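Local coordinates for protein putative sporulation-specific glycosylase ydhD (Bacillus subtilis subsp. subtilis str. 168, PDB 3CZ8) that probably hydrolyses glycosidic bonds during sporulation, as a family 18 glycosyl hydrolase whose full-length form also carries LysM domains thought to bind peptidoglycan, at residues A[209-223]-A[295-307]. The protein carries 1 engineered substitution. Residues are numbered along the deposited sequence; the frame is centred on the assembly and turned at random. Where two conformers were deposited one is given.
Sequences IAQVPSRKIIIGVPL and VREYRLQAIGAWQ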
loop_
_atom_site.group_PDB
_atom_site.type_symbol
_atom_site.label_atom_id
_atom_site.label_comp_id
_atom_site.label_asym_id
_atom_site.label_seq_id
_atom_site.Cartn_x
_atom_site.Cartn_y
_atom_site.Cartn_z
ATOM N N ILE A 209 24.730 -13.991 12.065
ATOM C CA ILE A 209 26.099 -13.882 11.542
ATOM C C ILE A 209 27.058 -14.943 12.112
ATOM O O ILE A 209 28.190 -15.086 11.645
ATOM C CB ILE A 209 26.696 -12.467 11.757
ATOM C CG1 ILE A 209 26.835 -12.167 13.254
ATOM C CG2 ILE A 209 25.866 -11.418 11.003
ATOM C CD1 ILE A 209 27.354 -10.798 13.583
ATOM N N ALA A 210 26.592 -15.671 13.123
ATOM C CA ALA A 210 27.311 -16.808 13.684
ATOM C C ALA A 210 26.953 -18.088 12.940
ATOM O O ALA A 210 27.510 -19.147 13.221
ATOM C CB ALA A 210 26.985 -16.955 15.166
ATOM N N GLN A 211 26.028 -17.982 11.986
ATOM C CA GLN A 211 25.478 -19.148 11.306
ATOM C C GLN A 211 25.441 -19.041 9.783
ATOM O O GLN A 211 25.446 -20.059 9.095
ATOM C CB GLN A 211 24.074 -19.449 11.841
ATOM C CG GLN A 211 24.065 -20.267 13.122
ATOM C CD GLN A 211 22.685 -20.380 13.725
ATOM O OE1 GLN A 211 22.068 -19.376 14.081
ATOM N NE2 GLN A 211 22.189 -21.607 13.847
ATOM N N VAL A 212 25.391 -17.814 9.263
ATOM C CA VAL A 212 25.228 -17.565 7.819
ATOM C C VAL A 212 26.266 -16.521 7.373
ATOM O O VAL A 212 26.520 -15.582 8.118
ATOM C CB VAL A 212 23.790 -17.022 7.492
ATOM C CG1 VAL A 212 23.508 -17.059 6.003
ATOM C CG2 VAL A 212 22.701 -17.815 8.227
ATOM N N PRO A 213 26.879 -16.691 6.174
ATOM C CA PRO A 213 27.692 -15.611 5.596
ATOM C C PRO A 213 26.912 -14.307 5.479
ATOM O O PRO A 213 25.757 -14.311 5.038
ATOM C CB PRO A 213 28.061 -16.145 4.207
ATOM C CG PRO A 213 28.007 -17.605 4.344
ATOM C CD PRO A 213 26.902 -17.896 5.320
ATOM N N SER A 214 27.554 -13.210 5.885
ATOM C CA SER A 214 26.910 -11.901 6.008
ATOM C C SER A 214 26.338 -11.325 4.709
ATOM O O SER A 214 25.344 -10.597 4.736
ATOM C CB SER A 214 27.861 -10.908 6.671
ATOM O OG SER A 214 28.100 -11.283 8.023
ATOM N N ARG A 215 26.934 -11.684 3.576
ATOM C CA ARG A 215 26.473 -11.195 2.280
ATOM C C ARG A 215 25.193 -11.884 1.779
ATOM O O ARG A 215 24.646 -11.504 0.743
ATOM C CB ARG A 215 27.592 -11.297 1.236
ATOM C CG ARG A 215 27.805 -12.691 0.655
ATOM C CD ARG A 215 28.476 -12.607 -0.707
ATOM N NE ARG A 215 27.866 -13.539 -1.650
ATOM C CZ ARG A 215 26.966 -13.201 -2.569
ATOM N NH1 ARG A 215 26.469 -14.125 -3.380
ATOM N NH2 ARG A 215 26.568 -11.940 -2.692
ATOM N N LYS A 216 24.738 -12.906 2.505
ATOM C CA LYS A 216 23.470 -13.579 2.214
ATOM C C LYS A 216 22.291 -12.991 3.004
ATOM O O LYS A 216 21.147 -13.393 2.796
ATOM C CB LYS A 216 23.567 -15.071 2.557
ATOM C CG LYS A 216 24.577 -15.871 1.765
ATOM C CD LYS A 216 24.322 -17.354 1.971
ATOM C CE LYS A 216 25.157 -18.187 1.028
ATOM N NZ LYS A 216 24.687 -19.592 0.981
ATOM N N ILE A 217 22.578 -12.044 3.893
ATOM C CA ILE A 217 21.597 -11.566 4.869
ATOM C C ILE A 217 20.935 -10.250 4.457
ATOM O O ILE A 217 21.610 -9.235 4.282
ATOM C CB ILE A 217 22.227 -11.414 6.286
ATOM C CG1 ILE A 217 22.855 -12.736 6.750
ATOM C CG2 ILE A 217 21.187 -10.937 7.294
ATOM C CD1 ILE A 217 23.710 -12.621 8.015
ATOM N N ILE A 218 19.611 -10.283 4.326
ATOM C CA ILE A 218 18.825 -9.089 4.045
ATOM C C ILE A 218 17.883 -8.873 5.228
ATOM O O ILE A 218 17.136 -9.777 5.599
ATOM C CB ILE A 218 18.040 -9.220 2.703
ATOM C CG1 ILE A 218 18.993 -9.200 1.498
ATOM C CG2 ILE A 218 17.012 -8.109 2.543
ATOM C CD1 ILE A 218 19.446 -10.560 1.007
ATOM N N ILE A 219 17.951 -7.692 5.843
ATOM C CA ILE A 219 17.039 -7.343 6.941
ATOM C C ILE A 219 15.753 -6.680 6.413
ATOM O O ILE A 219 15.770 -5.539 5.951
ATOM C CB ILE A 219 17.729 -6.462 8.024
ATOM C CG1 ILE A 219 19.028 -7.113 8.536
ATOM C CG2 ILE A 219 16.770 -6.144 9.178
ATOM C CD1 ILE A 219 18.868 -8.504 9.188
ATOM N N GLY A 220 14.649 -7.418 6.462
ATOM C CA GLY A 220 13.343 -6.886 6.074
ATOM C C GLY A 220 12.797 -5.909 7.102
ATOM O O GLY A 220 12.879 -6.158 8.302
ATOM N N VAL A 221 12.250 -4.790 6.629
ATOM C CA VAL A 221 11.655 -3.773 7.510
ATOM C C VAL A 221 10.118 -3.952 7.615
ATOM O O VAL A 221 9.516 -4.595 6.744
ATOM C CB VAL A 221 12.042 -2.329 7.076
ATOM C CG1 VAL A 221 13.573 -2.141 7.056
ATOM C CG2 VAL A 221 11.401 -1.943 5.752
ATOM N N PRO A 222 9.487 -3.421 8.694
ATOM C CA PRO A 222 8.037 -3.588 8.884
ATOM C C PRO A 222 7.170 -3.085 7.734
ATOM O O PRO A 222 7.461 -2.055 7.127
ATOM C CB PRO A 222 7.744 -2.760 10.137
ATOM C CG PRO A 222 9.019 -2.681 10.846
ATOM C CD PRO A 222 10.085 -2.667 9.815
ATOM N N LEU A 223 6.119 -3.837 7.443
ATOM C CA LEU A 223 5.079 -3.397 6.529
ATOM C C LEU A 223 4.052 -2.545 7.289
ATOM O O LEU A 223 3.592 -1.525 6.774
ATOM C CB LEU A 223 4.422 -4.623 5.876
ATOM C CG LEU A 223 3.211 -4.541 4.935
ATOM C CD1 LEU A 223 3.410 -3.586 3.759
ATOM C CD2 LEU A 223 2.854 -5.943 4.447
ATOM N N VAL A 295 22.758 -2.444 9.311
ATOM C CA VAL A 295 23.063 -3.277 8.158
ATOM C C VAL A 295 24.491 -2.975 7.696
ATOM O O VAL A 295 25.263 -3.897 7.406
ATOM C CB VAL A 295 22.006 -3.092 7.032
ATOM C CG1 VAL A 295 22.556 -3.447 5.646
ATOM C CG2 VAL A 295 20.763 -3.925 7.344
ATOM N N ARG A 296 24.838 -1.689 7.683
ATOM C CA ARG A 296 26.169 -1.232 7.292
ATOM C C ARG A 296 27.230 -1.575 8.336
ATOM O O ARG A 296 28.347 -1.945 7.979
ATOM C CB ARG A 296 26.162 0.272 7.011
ATOM C CG ARG A 296 25.466 0.653 5.715
ATOM C CD ARG A 296 25.340 2.161 5.570
ATOM N NE ARG A 296 26.556 2.762 5.028
ATOM C CZ ARG A 296 26.719 4.062 4.799
ATOM N NH1 ARG A 296 25.745 4.923 5.068
ATOM N NH2 ARG A 296 27.866 4.502 4.300
ATOM N N GLU A 297 26.863 -1.450 9.614
ATOM C CA GLU A 297 27.715 -1.810 10.753
ATOM C C GLU A 297 28.169 -3.277 10.707
ATOM O O GLU A 297 29.322 -3.585 11.006
ATOM C CB GLU A 297 26.981 -1.528 12.073
ATOM C CG GLU A 297 27.808 -1.771 13.345
ATOM C CD GLU A 297 26.978 -1.795 14.630
ATOM O OE1 GLU A 297 27.434 -2.419 15.614
ATOM O OE2 GLU A 297 25.882 -1.195 14.670
ATOM N N TYR A 298 27.264 -4.172 10.323
ATOM C CA TYR A 298 27.556 -5.599 10.314
ATOM C C TYR A 298 27.912 -6.142 8.935
ATOM O O TYR A 298 27.963 -7.366 8.754
ATOM C CB TYR A 298 26.381 -6.379 10.897
ATOM C CG TYR A 298 26.306 -6.337 12.398
ATOM C CD1 TYR A 298 25.529 -5.389 13.056
ATOM C CD2 TYR A 298 27.008 -7.259 13.168
ATOM C CE1 TYR A 298 25.456 -5.360 14.447
ATOM C CE2 TYR A 298 26.938 -7.242 14.554
ATOM C CZ TYR A 298 26.163 -6.295 15.186
ATOM O OH TYR A 298 26.105 -6.290 16.561
ATOM N N ARG A 299 28.160 -5.224 7.990
ATOM C CA ARG A 299 28.513 -5.559 6.604
ATOM C C ARG A 299 27.522 -6.523 5.942
ATOM O O ARG A 299 27.911 -7.425 5.188
ATOM C CB ARG A 299 29.953 -6.090 6.514
ATOM C CG ARG A 299 31.018 -5.016 6.368
ATOM C CD ARG A 299 32.406 -5.640 6.274
ATOM N NE ARG A 299 33.179 -5.074 5.170
ATOM C CZ ARG A 299 33.189 -5.563 3.933
ATOM N NH1 ARG A 299 33.918 -4.976 2.994
ATOM N NH2 ARG A 299 32.471 -6.641 3.626
ATOM N N LEU A 300 26.235 -6.324 6.220
ATOM C CA LEU A 300 25.169 -7.162 5.668
ATOM C C LEU A 300 24.858 -6.772 4.224
ATOM O O LEU A 300 25.274 -5.710 3.767
ATOM C CB LEU A 300 23.922 -7.054 6.548
ATOM C CG LEU A 300 23.680 -8.078 7.664
ATOM C CD1 LEU A 300 24.933 -8.765 8.224
ATOM C CD2 LEU A 300 22.850 -7.457 8.771
ATOM N N GLN A 301 24.120 -7.627 3.516
ATOM C CA GLN A 301 23.839 -7.428 2.089
ATOM C C GLN A 301 22.925 -6.248 1.775
ATOM O O GLN A 301 23.236 -5.446 0.890
ATOM C CB GLN A 301 23.262 -8.703 1.464
ATOM C CG GLN A 301 22.834 -8.595 -0.011
ATOM C CD GLN A 301 24.004 -8.406 -0.988
ATOM O OE1 GLN A 301 23.852 -7.763 -2.023
ATOM N NE2 GLN A 301 25.161 -8.979 -0.668
ATOM N N ALA A 302 21.806 -6.148 2.495
ATOM C CA ALA A 302 20.747 -5.207 2.138
ATOM C C ALA A 302 19.696 -4.998 3.216
ATOM O O ALA A 302 19.585 -5.775 4.168
ATOM C CB ALA A 302 20.058 -5.664 0.859
ATOM N N ILE A 303 18.937 -3.919 3.032
ATOM C CA ILE A 303 17.646 -3.702 3.669
ATOM C C ILE A 303 16.598 -4.200 2.660
ATOM O O ILE A 303 16.760 -4.013 1.454
ATOM C CB ILE A 303 17.474 -2.190 4.033
ATOM C CG1 ILE A 303 18.195 -1.857 5.356
ATOM C CG2 ILE A 303 16.010 -1.740 4.050
ATOM C CD1 ILE A 303 17.446 -2.225 6.625
ATOM N N GLY A 304 15.562 -4.883 3.144
ATOM C CA GLY A 304 14.427 -5.265 2.295
ATOM C C GLY A 304 13.158 -4.539 2.712
ATOM O O GLY A 304 12.930 -4.320 3.901
ATOM N N ALA A 305 12.329 -4.159 1.741
ATOM C CA ALA A 305 11.115 -3.380 2.025
ATOM C C ALA A 305 9.959 -3.700 1.080
ATOM O O ALA A 305 10.087 -4.550 0.195
ATOM C CB ALA A 305 11.421 -1.892 2.011
ATOM N N TRP A 306 8.833 -3.015 1.272
ATOM C CA TRP A 306 7.591 -3.362 0.576
ATOM C C TRP A 306 7.093 -2.276 -0.368
ATOM O O TRP A 306 7.226 -1.086 -0.092
ATOM C CB TRP A 306 6.498 -3.680 1.596
ATOM C CG TRP A 306 6.888 -4.733 2.585
ATOM C CD1 TRP A 306 7.474 -4.539 3.810
ATOM C CD2 TRP A 306 6.718 -6.147 2.440
ATOM N NE1 TRP A 306 7.677 -5.747 4.431
ATOM C CE2 TRP A 306 7.225 -6.751 3.612
ATOM C CE3 TRP A 306 6.184 -6.965 1.432
ATOM C CZ2 TRP A 306 7.211 -8.135 3.806
ATOM C CZ3 TRP A 306 6.176 -8.338 1.624
ATOM C CH2 TRP A 306 6.687 -8.911 2.806
ATOM N N GLN A 307 6.509 -2.703 -1.484
ATOM C CA GLN A 307 5.854 -1.786 -2.414
ATOM C C GLN A 307 4.521 -2.360 -2.887
ATOM O O GLN A 307 4.355 -3.581 -2.989
ATOM C CB GLN A 307 6.767 -1.447 -3.600
ATOM C CG GLN A 307 7.518 -2.636 -4.163
ATOM C CD GLN A 307 8.366 -2.310 -5.381
ATOM O OE1 GLN A 307 8.811 -1.176 -5.568
ATOM N NE2 GLN A 307 8.606 -3.319 -6.211
HETATM O O HOH W 1 29.530 -9.467 9.285
#
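I219 and G304 meet across neighbouring parallel strands, 217-220 and 302-310, of the TIM barrel that forms the catalytic domain of family 18 glycosyl hydrolases. The two strands illustrate how a barrel wall is zipped: the amide N of I219 binds A302 O at 3.0 Å, G304 N answers to I219 O, and V221 N continues to G304 O. The short axes diverge by 39°, a twist in keeping with the curvature of a barrel wall. I218 and A302 share one face, I218 CG1 lying 3.7 Å from A302 CB, while I218 CG2 rests against G304 N. On the other face I219 CG1 touches V295 CG2 of helix 285-297 and L300 CD2, so the wall packs on its outer helix layer.

Q301, just before its strand, can be followed outward. Its CB sits close to the carbonyl oxygens of R215 and I217; CG, anti to the backbone N (chi1 176°), runs beside I218 CD1; the bend at chi2 then turns NE2 onto R215 O at 2.9 Å. The oxygen is met on a lone pair, in the carbonyl plane, though R215 O lies 32° out of the plane of the Q301 amide. OE1 has a weak bond to R17, and the R215 guanidinium, almost perpendicular to this amide, is hydrogen-bonded to Y177. A water joins S214 OG to Y298 O, near the Schellman motif that ends helix 285-297.

At the far end W306 lies about 7 Å, side chain to side chain, from E120, the predicted proton donor. L223 CB covers one face of its indole in a CH-pi contact, and F13 meets it edge-to-face. In the ring plane, W306 NE1 donates to V221 O at 3.2 Å, almost in line with the C=O bond.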